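Local coordinates for GphF (Archangium violaceum, PDB 6MBG), which acts as a dehydratase domain of the gephyronic acid polyketide synthase and probably also shifts the double bond of its olefin product, at residues A[73-78]-A[129-134]; A[101-106]-A[125-130]; A[158-163]-A[219-224]; A[183-188]-A[238-243]. All coordinates share one frame; numbering follows the deposited sequence.

Overall arrangement
All four contacts belong to the antiparallel strands and connecting loops of a double hotdog fold. Contacts 1 and 2 are neighbours, their centres 11 Å apart: both use strand 121-131, which pairs with 73-81 on one flank and 103-109 on the other, and they share Ala129 and Arg130. Glu77 and Arg127 join them by a salt bridge. Further along the chain come contacts 3 and 4, with centres 22 Å apart and their segments alternating in sequence. Contact 4 pairs strands 178-184 and 241-248 of the second hotdog, while contact 3 ties two loops beside a diol-filled pocket, about 32 Å between centres from contact 1. Strand pairing thus builds both halves, and loop packing shapes the pocket wall.

Contact 1 (A[73-78]-A[129-134]); sequences TLIVED and ARRQLS. With BU1 (1,4-butanediol), chain C.
Thr73, Ile75 and Ala129 carry most of this antiparallel pairing of strand 73-77 with the end of strand 121-131. Thr73 and Arg131 form a hydrogen-bonded pair, Thr73 N reaching Arg131 O at 2.7 Å and receiving Arg131 N on its own carbonyl in return. Ile75 and Ala129 exchange a second pair of backbone bonds. On the face shared by these residues, Ile75 CB rests 4.0 Å from Ala129 CB. The isoleucine keeps CG1 beside its backbone N (chi1 -60°) and extends from there, so that CD1 lies alongside the arginine, 4.0 Å from Arg131 CG. Beyond Arg131 the chain bends out into a loop, where a water donates to Thr73 OG1 at 2.9 Å and accepts from Ser134 N. Leu74 CD2 lies over one face of the Arg130 guanidinium, nearest to Arg130 CD at 4.2 Å; that group binds Asp72 and the backbone of Asn69. In the double hotdog fold strand 73-81 sits between 121-131 and 224-234 and runs on to Asp78, whose OD1 lies 3.1 Å from butanediol C4. The chemistry is thus divided: backbone bonds fix the register, aliphatic carbon fills in above, and charge pairs at the periphery.

Contact 2 (A[101-106]-A[125-130]); sequences DERFEI and TGRIAR
From Glu102 to Glu105 the chain runs antiparallel to 125-128, with Phe104 and Gly126 as the hydrogen-bonded pair (Phe104 N to Gly126 O 2.9 Å) and Ile128 N closing onto Glu102 O at 2.8 Å. Phe104 takes the crowded position between its backbone N and carbonyl carbon (chi1 75°), which lays the ring back across the neighbouring strand: Gly126 N and Thr125 C lie over one ring face, and CE2 comes to 3.4 Å from Gly126 C. Having no side chain, Gly126 leaves room for that ring. Beyond it Phe104 CD2 meets Ile128 CG2 at 3.7 Å. Replacing Phe104 with an alanine would probably open a gap over Gly126 and leave Ile128 CG2 without its aromatic neighbour. Glu102 OE2 lies near Ala129 CB and accepts from a water that itself accepts from Arg130 N. On the other face of the strands the bent Arg103 spreads its guanidinium flat above the Gly126 carbonyl, with the oxygen 3.2 Å from the plane beneath its centre. Arg103 NH1 also lies 4.3 Å from Arg127 NH2, a proximity probably eased by nearby acids, since Arg127 forms a salt bridge with Glu77 and Arg103 a weak, long ion pair with Asp78. The hairpin 103-109/121-131 is flanked by strands 93-100 and 73-81, and its Phe104 and Ile128 side chains pack on helix 52-65, the central helix of the first hotdog.

Contact 3 (A[158-163]-A[219-224]); sequences MRIYYG and SHREPF. With BU1 (1,4-butanediol), chain D.
Tyr161 and Pro223 meet in a loop-to-loop contact of the double hotdog fold, where the chain leaving helix 151-158 packs on the turn that leads into strand 224-234, next to a pocket occupied by 1,4-butanediol. The phenol is the centrepiece. Its ring is held between two aliphatic groups on opposite faces: Pro223 CG makes a CH-pi contact, 3.9 Å from the centroid, while CG1 of Ile160, the preceding residue, lies over the other face. At the far end Tyr161 OH donates to His220 O over 2.9 Å, tilted 26° from the carbonyl plane, so one side chain binds its neighbouring loop by both polarity and packing. A phenylalanine in place of Tyr161 would keep the CH-pi contact but is likely to leave the His220 carbonyl without this donor and the two loops less firmly joined. His220 turns a ring edge to Tyr161 CE2 and to Ile160 CD1, and that same methyl lies over the centre of the Arg221 guanidinium. The 219-224 loop has a brace of its own: Ser219 OG accepts from Arg221 N, an ST turn. Met158, bent at chi2 and chi3, sets SD in the plane of the Tyr161 ring at its edge and carries CE on to the diol, 3.4 Å from its C4. Tyr162 lines the same pocket and hydrogen-bonds to Asp204. From the start of strand 224-234, Phe224 O accepts from butanediol O6 at 2.8 Å.

Contact 4 (A[183-188]-A[238-243]); sequences VCLQGE and GVREVR
Val183 O is gripped from strand 241-243 by two groups: Val242 N donates to it at 3.0 Å, and Glu241 CA offers a C-H contact at 3.4 Å. The return bond, Val183 N to Val242 O, completes an antiparallel hydrogen-bonded pair. One residue past the strand, Leu185 N still donates to Arg240 O at 2.9 Å and extends the register into the loop. The valines lie side by side and point the same way; their CG2 methyls press to 3.4 Å, tighter than usual for two carbons. Across the other face, Cys184 and Glu241 form the non-hydrogen-bonded pair. Both first torsions put the next atom anti to the backbone N (chi1 -171° and -170°), which brings the two side chains out together, with Cys184 SG 3.6 Å from Glu241 OE2. That carboxylate oxygen finds its hydrogen-bond partner in His182, just before the segment. Leu185 CG lies 3.6 Å from Arg240 O, and the leucine packs on helix 200-214, as Val183 also does. This antiparallel pair, set against that helix, fits the hotdog fold, whose curved antiparallel sheet wraps round a central helix, here in the second half of the dehydratase.

Contact 1 (A[73-78]-A[129-134])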
# COMPACT_ATOMS: atom_id res chain seq x y z
N THR A 73 -17.81 -2.39 1.28
CA THR A 73 -16.60 -1.76 0.76
C THR A 73 -15.90 -0.97 1.86
O THR A 73 -16.53 -0.20 2.59
CB THR A 73 -16.99 -0.83 -0.39
OG1 THR A 73 -17.56 -1.61 -1.45
CG2 THR A 73 -15.79 -0.06 -0.91
N LEU A 74 -14.59 -1.17 1.99
CA LEU A 74 -13.76 -0.42 2.93
C LEU A 74 -13.09 0.73 2.19
O LEU A 74 -12.62 0.57 1.06
CB LEU A 74 -12.70 -1.32 3.56
CG LEU A 74 -13.18 -2.60 4.23
CD1 LEU A 74 -11.95 -3.43 4.68
CD2 LEU A 74 -14.05 -2.21 5.43
N ILE A 75 -13.05 1.89 2.84
CA ILE A 75 -12.63 3.12 2.18
C ILE A 75 -11.59 3.82 3.03
O ILE A 75 -11.76 3.94 4.25
CB ILE A 75 -13.83 4.05 1.90
CG1 ILE A 75 -14.85 3.35 1.00
CG2 ILE A 75 -13.36 5.35 1.28
CD1 ILE A 75 -16.19 3.98 1.00
N VAL A 76 -10.51 4.27 2.40
CA VAL A 76 -9.59 5.22 3.02
C VAL A 76 -9.49 6.41 2.09
O VAL A 76 -9.38 6.25 0.87
CB VAL A 76 -8.21 4.59 3.31
CG1 VAL A 76 -7.39 5.50 4.23
CG2 VAL A 76 -8.37 3.25 3.96
N GLU A 77 -9.52 7.61 2.66
CA GLU A 77 -9.57 8.83 1.87
C GLU A 77 -8.56 9.84 2.39
O GLU A 77 -8.21 9.83 3.57
CB GLU A 77 -10.95 9.49 1.92
CG GLU A 77 -11.93 8.94 0.95
CD GLU A 77 -13.20 9.75 0.97
OE1 GLU A 77 -13.66 10.09 2.08
OE2 GLU A 77 -13.71 10.07 -0.12
N ASP A 78 -8.11 10.71 1.48
CA ASP A 78 -7.34 11.89 1.83
C ASP A 78 -6.10 11.51 2.64
O ASP A 78 -5.81 12.08 3.70
CB ASP A 78 -8.23 12.90 2.57
CG ASP A 78 -7.52 14.19 2.93
OD1 ASP A 78 -6.70 14.68 2.13
OD2 ASP A 78 -7.79 14.73 4.03
N ALA A 129 -13.70 4.98 6.15
CA ALA A 129 -15.13 4.89 5.93
C ALA A 129 -15.46 3.49 5.45
O ALA A 129 -14.58 2.68 5.14
CB ALA A 129 -15.62 5.94 4.93
N ARG A 130 -16.76 3.22 5.37
CA ARG A 130 -17.26 1.89 5.05
C ARG A 130 -18.61 2.09 4.38
O ARG A 130 -19.45 2.81 4.92
CB ARG A 130 -17.39 1.06 6.32
CG ARG A 130 -17.78 -0.37 6.11
CD ARG A 130 -17.62 -1.19 7.40
NE ARG A 130 -18.11 -2.55 7.21
CZ ARG A 130 -17.58 -3.62 7.78
NH1 ARG A 130 -16.54 -3.50 8.60
NH2 ARG A 130 -18.09 -4.82 7.52
N ARG A 131 -18.82 1.48 3.22
CA ARG A 131 -20.11 1.63 2.56
C ARG A 131 -20.60 0.29 2.05
O ARG A 131 -19.82 -0.62 1.77
CB ARG A 131 -20.01 2.64 1.41
CG ARG A 131 -20.06 4.09 1.86
CD ARG A 131 -21.36 4.39 2.62
NE ARG A 131 -22.57 4.24 1.80
CZ ARG A 131 -23.55 3.36 2.04
NH1 ARG A 131 -24.60 3.31 1.24
NH2 ARG A 131 -23.47 2.54 3.08
N GLN A 132 -21.91 0.16 1.91
CA GLN A 132 -22.44 -1.06 1.32
C GLN A 132 -21.94 -1.20 -0.11
O GLN A 132 -21.68 -0.22 -0.80
CB GLN A 132 -23.96 -1.05 1.36
CG GLN A 132 -24.51 -0.99 2.77
CD GLN A 132 -25.92 -0.48 2.77
OE1 GLN A 132 -26.25 0.47 3.47
NE2 GLN A 132 -26.76 -1.10 1.97
N LEU A 133 -21.78 -2.46 -0.54
CA LEU A 133 -21.34 -2.75 -1.90
C LEU A 133 -22.30 -2.13 -2.91
O LEU A 133 -23.51 -2.37 -2.86
CB LEU A 133 -21.26 -4.26 -2.10
CG LEU A 133 -20.78 -4.79 -3.46
CD1 LEU A 133 -19.46 -4.16 -3.84
CD2 LEU A 133 -20.65 -6.30 -3.41
N SER A 134 -21.76 -1.33 -3.83
CA SER A 134 -22.57 -0.70 -4.85
C SER A 134 -23.10 -1.74 -5.82
O SER A 134 -22.34 -2.60 -6.30
CB SER A 134 -21.76 0.35 -5.62
OG SER A 134 -22.55 0.91 -6.66
C1 BU1 C . -2.68 13.46 -1.09
C2 BU1 C . -4.06 13.61 -0.46
C3 BU1 C . -5.12 13.79 -1.55
C4 BU1 C . -6.42 14.24 -0.88
O5 BU1 C . -1.69 13.68 -0.12
O6 BU1 C . -7.48 14.29 -1.80
O HOH W 1 -18.99 -0.37 -3.64

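Contact 2 (A[101-106]-A[125-130])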
# COMPACT_ATOMS: atom_id res chain seq x y z
N ASP A 101 -13.69 10.31 15.15
CA ASP A 101 -14.63 10.81 14.13
C ASP A 101 -14.14 10.47 12.72
O ASP A 101 -14.13 11.32 11.82
CB ASP A 101 -14.85 12.31 14.28
CG ASP A 101 -15.49 12.68 15.60
OD1 ASP A 101 -16.48 12.03 16.00
OD2 ASP A 101 -14.98 13.61 16.24
N GLU A 102 -13.72 9.23 12.53
CA GLU A 102 -13.29 8.68 11.24
C GLU A 102 -11.99 9.28 10.72
O GLU A 102 -11.55 8.87 9.64
CB GLU A 102 -14.35 8.85 10.15
CG GLU A 102 -15.45 7.80 10.17
CD GLU A 102 -16.61 8.16 9.25
OE1 GLU A 102 -17.48 8.95 9.67
OE2 GLU A 102 -16.63 7.66 8.10
N ARG A 103 -11.37 10.23 11.41
CA ARG A 103 -10.00 10.61 11.07
C ARG A 103 -9.01 9.68 11.75
O ARG A 103 -9.21 9.29 12.90
CB ARG A 103 -9.72 12.05 11.50
CG ARG A 103 -10.67 13.09 10.92
CD ARG A 103 -10.18 13.56 9.54
NE ARG A 103 -8.72 13.50 9.40
CZ ARG A 103 -8.07 13.67 8.25
NH1 ARG A 103 -8.74 13.91 7.12
NH2 ARG A 103 -6.75 13.60 8.22
N PHE A 104 -7.92 9.32 11.06
CA PHE A 104 -6.92 8.48 11.71
C PHE A 104 -5.53 9.07 11.57
O PHE A 104 -5.26 9.92 10.71
CB PHE A 104 -6.92 7.02 11.17
CG PHE A 104 -6.30 6.89 9.80
CD1 PHE A 104 -4.93 6.65 9.66
CD2 PHE A 104 -7.09 7.02 8.66
CE1 PHE A 104 -4.36 6.56 8.39
CE2 PHE A 104 -6.50 6.91 7.39
CZ PHE A 104 -5.14 6.69 7.26
N GLU A 105 -4.63 8.61 12.45
CA GLU A 105 -3.21 8.88 12.32
C GLU A 105 -2.45 7.65 12.76
O GLU A 105 -2.89 6.90 13.64
CB GLU A 105 -2.78 10.12 13.11
CG GLU A 105 -3.06 10.01 14.60
CD GLU A 105 -2.65 11.26 15.38
OE1 GLU A 105 -2.63 11.18 16.63
OE2 GLU A 105 -2.37 12.30 14.76
N ILE A 106 -1.30 7.43 12.13
CA ILE A 106 -0.46 6.27 12.39
C ILE A 106 0.90 6.78 12.83
O ILE A 106 1.46 7.66 12.18
CB ILE A 106 -0.33 5.38 11.14
CG1 ILE A 106 -1.67 4.68 10.87
CG2 ILE A 106 0.81 4.34 11.32
CD1 ILE A 106 -1.75 4.04 9.46
N THR A 125 -1.70 10.00 7.85
CA THR A 125 -2.99 10.52 8.28
C THR A 125 -3.99 10.33 7.14
O THR A 125 -3.61 10.23 5.97
CB THR A 125 -2.93 12.00 8.67
OG1 THR A 125 -2.50 12.78 7.54
CG2 THR A 125 -1.98 12.24 9.87
N GLY A 126 -5.27 10.32 7.50
CA GLY A 126 -6.32 10.27 6.50
C GLY A 126 -7.67 10.08 7.16
O GLY A 126 -7.83 10.34 8.36
N ARG A 127 -8.64 9.59 6.38
CA ARG A 127 -9.99 9.33 6.86
C ARG A 127 -10.40 7.92 6.47
O ARG A 127 -9.98 7.41 5.43
CB ARG A 127 -10.97 10.36 6.29
CG ARG A 127 -12.41 10.24 6.78
CD ARG A 127 -13.35 11.19 6.02
NE ARG A 127 -12.67 12.41 5.60
CZ ARG A 127 -12.40 12.74 4.33
NH1 ARG A 127 -12.77 11.93 3.34
NH2 ARG A 127 -11.77 13.87 4.05
N ILE A 128 -11.18 7.26 7.32
CA ILE A 128 -11.67 5.92 7.03
C ILE A 128 -13.18 5.96 6.88
O ILE A 128 -13.87 6.83 7.43
CB ILE A 128 -11.28 4.88 8.11
CG1 ILE A 128 -11.66 5.37 9.51
CG2 ILE A 128 -9.78 4.50 7.98
CD1 ILE A 128 -11.64 4.28 10.59
N ALA A 129 -13.70 4.98 6.15
CA ALA A 129 -15.13 4.89 5.93
C ALA A 129 -15.46 3.49 5.45
O ALA A 129 -14.58 2.68 5.14
CB ALA A 129 -15.62 5.94 4.93
N ARG A 130 -16.76 3.22 5.37
CA ARG A 130 -17.26 1.89 5.05
C ARG A 130 -18.61 2.09 4.38
O ARG A 130 -19.45 2.81 4.92
CB ARG A 130 -17.39 1.06 6.32
CG ARG A 130 -17.78 -0.37 6.11
CD ARG A 130 -17.62 -1.19 7.40
NE ARG A 130 -18.11 -2.55 7.21
CZ ARG A 130 -17.58 -3.62 7.78
NH1 ARG A 130 -16.54 -3.50 8.60
NH2 ARG A 130 -18.09 -4.82 7.52
O HOH W 2 -18.35 5.07 7.29

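Contact 3 (A[158-163]-A[219-224])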
# COMPACT_ATOMS: atom_id res chain seq x y z
N MET A 158 15.78 -2.59 -10.02
CA MET A 158 15.15 -2.35 -8.73
C MET A 158 15.68 -3.24 -7.61
O MET A 158 15.24 -3.09 -6.47
CB MET A 158 13.63 -2.52 -8.86
CG MET A 158 12.98 -1.56 -9.83
SD MET A 158 13.18 0.18 -9.36
CE MET A 158 11.93 0.32 -8.07
N ARG A 159 16.60 -4.17 -7.91
CA ARG A 159 17.07 -5.10 -6.89
C ARG A 159 17.75 -4.40 -5.72
O ARG A 159 17.87 -4.98 -4.64
CB ARG A 159 18.04 -6.11 -7.51
CG ARG A 159 19.40 -5.50 -7.75
CD ARG A 159 20.34 -6.45 -8.46
NE ARG A 159 21.19 -5.72 -9.40
CZ ARG A 159 22.26 -6.22 -10.00
NH1 ARG A 159 22.63 -7.47 -9.76
NH2 ARG A 159 22.96 -5.48 -10.85
N ILE A 160 18.21 -3.16 -5.92
CA ILE A 160 18.82 -2.38 -4.85
C ILE A 160 17.78 -1.89 -3.85
O ILE A 160 18.13 -1.50 -2.73
CB ILE A 160 19.60 -1.20 -5.44
CG1 ILE A 160 18.66 -0.30 -6.25
CG2 ILE A 160 20.73 -1.71 -6.32
CD1 ILE A 160 19.29 0.96 -6.78
N TYR A 161 16.50 -1.87 -4.24
CA TYR A 161 15.44 -1.42 -3.34
C TYR A 161 14.55 -2.54 -2.84
O TYR A 161 13.90 -2.37 -1.80
CB TYR A 161 14.54 -0.39 -4.04
CG TYR A 161 15.24 0.77 -4.71
CD1 TYR A 161 16.10 1.59 -4.01
CD2 TYR A 161 14.98 1.08 -6.05
CE1 TYR A 161 16.73 2.66 -4.62
CE2 TYR A 161 15.60 2.16 -6.67
CZ TYR A 161 16.48 2.94 -5.95
OH TYR A 161 17.10 4.00 -6.53
N TYR A 162 14.48 -3.66 -3.55
CA TYR A 162 13.45 -4.66 -3.30
C TYR A 162 14.06 -6.06 -3.30
O TYR A 162 14.75 -6.43 -4.25
CB TYR A 162 12.36 -4.60 -4.36
CG TYR A 162 11.35 -3.51 -4.26
CD1 TYR A 162 10.38 -3.51 -3.25
CD2 TYR A 162 11.28 -2.51 -5.23
CE1 TYR A 162 9.40 -2.53 -3.19
CE2 TYR A 162 10.29 -1.53 -5.17
CZ TYR A 162 9.36 -1.54 -4.15
OH TYR A 162 8.36 -0.58 -4.10
N GLY A 163 13.79 -6.83 -2.25
CA GLY A 163 14.20 -8.22 -2.21
C GLY A 163 13.16 -9.17 -2.79
O GLY A 163 12.10 -8.76 -3.28
N SER A 219 15.06 7.93 -15.15
CA SER A 219 15.99 7.27 -14.25
C SER A 219 15.29 6.70 -13.01
O SER A 219 14.31 7.26 -12.50
CB SER A 219 17.09 8.24 -13.81
OG SER A 219 17.85 7.66 -12.76
N HIS A 220 15.82 5.58 -12.52
CA HIS A 220 15.32 4.98 -11.30
C HIS A 220 16.12 5.38 -10.06
O HIS A 220 15.78 4.98 -8.95
CB HIS A 220 15.32 3.45 -11.41
CG HIS A 220 16.69 2.86 -11.31
ND1 HIS A 220 17.64 3.04 -12.29
CD2 HIS A 220 17.28 2.14 -10.33
CE1 HIS A 220 18.76 2.44 -11.93
NE2 HIS A 220 18.57 1.88 -10.75
N ARG A 221 17.19 6.15 -10.23
CA ARG A 221 17.83 6.76 -9.08
C ARG A 221 16.93 7.86 -8.54
O ARG A 221 16.07 8.38 -9.26
CB ARG A 221 19.21 7.30 -9.47
CG ARG A 221 20.27 6.21 -9.74
CD ARG A 221 20.10 5.02 -8.77
NE ARG A 221 21.36 4.49 -8.25
CZ ARG A 221 22.07 3.53 -8.84
NH1 ARG A 221 21.66 2.99 -9.97
NH2 ARG A 221 23.20 3.12 -8.27
N GLU A 222 17.13 8.22 -7.27
CA GLU A 222 16.17 8.97 -6.46
C GLU A 222 14.77 8.48 -6.81
O GLU A 222 14.02 9.18 -7.49
CB GLU A 222 16.32 10.49 -6.65
CG GLU A 222 16.25 11.05 -8.09
CD GLU A 222 16.94 12.39 -8.26
OE1 GLU A 222 17.49 12.91 -7.27
OE2 GLU A 222 16.93 12.91 -9.40
N PRO A 223 14.41 7.26 -6.40
CA PRO A 223 13.18 6.64 -6.91
C PRO A 223 11.92 7.32 -6.39
O PRO A 223 11.91 7.98 -5.34
CB PRO A 223 13.27 5.21 -6.39
CG PRO A 223 14.11 5.32 -5.15
CD PRO A 223 15.13 6.37 -5.47
N PHE A 224 10.84 7.13 -7.13
CA PHE A 224 9.56 7.69 -6.73
C PHE A 224 9.04 6.96 -5.50
O PHE A 224 9.11 5.72 -5.42
CB PHE A 224 8.53 7.60 -7.86
CG PHE A 224 8.79 8.57 -8.99
CD1 PHE A 224 8.27 9.85 -8.94
CD2 PHE A 224 9.57 8.19 -10.08
CE1 PHE A 224 8.52 10.75 -9.97
CE2 PHE A 224 9.81 9.09 -11.11
CZ PHE A 224 9.29 10.36 -11.06
C1 BU1 D . 8.85 2.22 -3.06
C2 BU1 D . 9.61 3.36 -3.74
C3 BU1 D . 10.80 2.89 -4.59
C4 BU1 D . 10.44 2.65 -6.08
O5 BU1 D . 7.46 2.50 -2.99
O6 BU1 D . 10.32 3.77 -6.95

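Contact 4 (A[183-188]-A[238-243])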
# COMPACT_ATOMS: atom_id res chain seq x y z
N VAL A 183 -0.21 -9.37 -11.25
CA VAL A 183 0.57 -9.52 -10.02
C VAL A 183 0.02 -10.68 -9.22
O VAL A 183 -1.19 -10.94 -9.22
CB VAL A 183 0.61 -8.23 -9.18
CG1 VAL A 183 1.19 -7.08 -9.98
CG2 VAL A 183 -0.75 -7.87 -8.73
N CYS A 184 0.92 -11.39 -8.54
CA CYS A 184 0.61 -12.67 -7.90
C CYS A 184 1.53 -12.82 -6.70
O CYS A 184 2.75 -12.72 -6.85
CB CYS A 184 0.82 -13.81 -8.91
SG CYS A 184 0.25 -15.41 -8.36
N LEU A 185 0.96 -13.04 -5.51
CA LEU A 185 1.80 -13.33 -4.35
C LEU A 185 2.36 -14.74 -4.43
O LEU A 185 1.74 -15.64 -4.99
CB LEU A 185 0.99 -13.18 -3.06
CG LEU A 185 0.43 -11.78 -2.79
CD1 LEU A 185 -0.30 -11.76 -1.47
CD2 LEU A 185 1.54 -10.75 -2.84
N GLN A 186 3.53 -14.93 -3.82
CA GLN A 186 4.18 -16.23 -3.78
C GLN A 186 4.54 -16.58 -2.34
O GLN A 186 4.51 -15.73 -1.45
CB GLN A 186 5.43 -16.25 -4.67
CG GLN A 186 5.12 -16.03 -6.16
CD GLN A 186 5.93 -14.89 -6.77
OE1 GLN A 186 7.09 -14.67 -6.42
NE2 GLN A 186 5.30 -14.14 -7.69
N GLY A 187 4.86 -17.85 -2.15
CA GLY A 187 5.47 -18.32 -0.91
C GLY A 187 4.68 -17.97 0.34
O GLY A 187 3.46 -18.16 0.40
N GLU A 188 5.39 -17.46 1.35
CA GLU A 188 4.76 -17.12 2.63
C GLU A 188 3.74 -16.00 2.49
O GLU A 188 2.70 -16.02 3.15
CB GLU A 188 5.83 -16.70 3.64
CG GLU A 188 6.77 -17.80 4.08
CD GLU A 188 7.86 -17.29 5.01
OE1 GLU A 188 7.81 -16.10 5.39
OE2 GLU A 188 8.76 -18.09 5.37
N GLY A 238 -8.55 -10.04 1.28
CA GLY A 238 -7.70 -11.22 1.34
C GLY A 238 -7.24 -11.75 0.01
O GLY A 238 -6.83 -12.91 -0.08
N VAL A 239 -7.29 -10.93 -1.04
CA VAL A 239 -6.94 -11.36 -2.40
C VAL A 239 -5.44 -11.60 -2.53
O VAL A 239 -4.62 -10.96 -1.85
CB VAL A 239 -7.44 -10.31 -3.41
CG1 VAL A 239 -6.89 -10.57 -4.78
CG2 VAL A 239 -8.97 -10.30 -3.44
N ARG A 240 -5.08 -12.51 -3.44
CA ARG A 240 -3.73 -13.01 -3.66
C ARG A 240 -3.19 -12.73 -5.06
O ARG A 240 -1.97 -12.81 -5.26
CB ARG A 240 -3.71 -14.54 -3.47
CG ARG A 240 -2.87 -15.03 -2.34
CD ARG A 240 -2.71 -16.54 -2.45
NE ARG A 240 -3.97 -17.25 -2.65
CZ ARG A 240 -4.74 -17.70 -1.67
NH1 ARG A 240 -4.38 -17.54 -0.41
NH2 ARG A 240 -5.87 -18.34 -1.95
N GLU A 241 -4.06 -12.47 -6.03
CA GLU A 241 -3.66 -12.35 -7.42
C GLU A 241 -4.65 -11.43 -8.11
O GLU A 241 -5.86 -11.63 -7.98
CB GLU A 241 -3.61 -13.73 -8.10
CG GLU A 241 -2.96 -13.71 -9.50
CD GLU A 241 -2.88 -15.08 -10.14
OE1 GLU A 241 -3.63 -15.99 -9.72
OE2 GLU A 241 -2.05 -15.24 -11.07
N VAL A 242 -4.14 -10.40 -8.79
CA VAL A 242 -5.00 -9.47 -9.51
C VAL A 242 -4.32 -9.10 -10.83
O VAL A 242 -3.11 -9.30 -11.02
CB VAL A 242 -5.32 -8.17 -8.72
CG1 VAL A 242 -6.11 -8.45 -7.41
CG2 VAL A 242 -4.06 -7.40 -8.42
N ARG A 243 -5.15 -8.64 -11.78
CA ARG A 243 -4.69 -7.83 -12.90
C ARG A 243 -5.03 -6.37 -12.58
O ARG A 243 -6.11 -6.09 -12.05
CB ARG A 243 -5.32 -8.29 -14.21
CG ARG A 243 -4.79 -9.65 -14.66
CD ARG A 243 -5.30 -10.02 -16.03
NE ARG A 243 -4.97 -11.39 -16.42
CZ ARG A 243 -5.75 -12.43 -16.17
NH1 ARG A 243 -6.89 -12.27 -15.50
NH2 ARG A 243 -5.37 -13.64 -16.57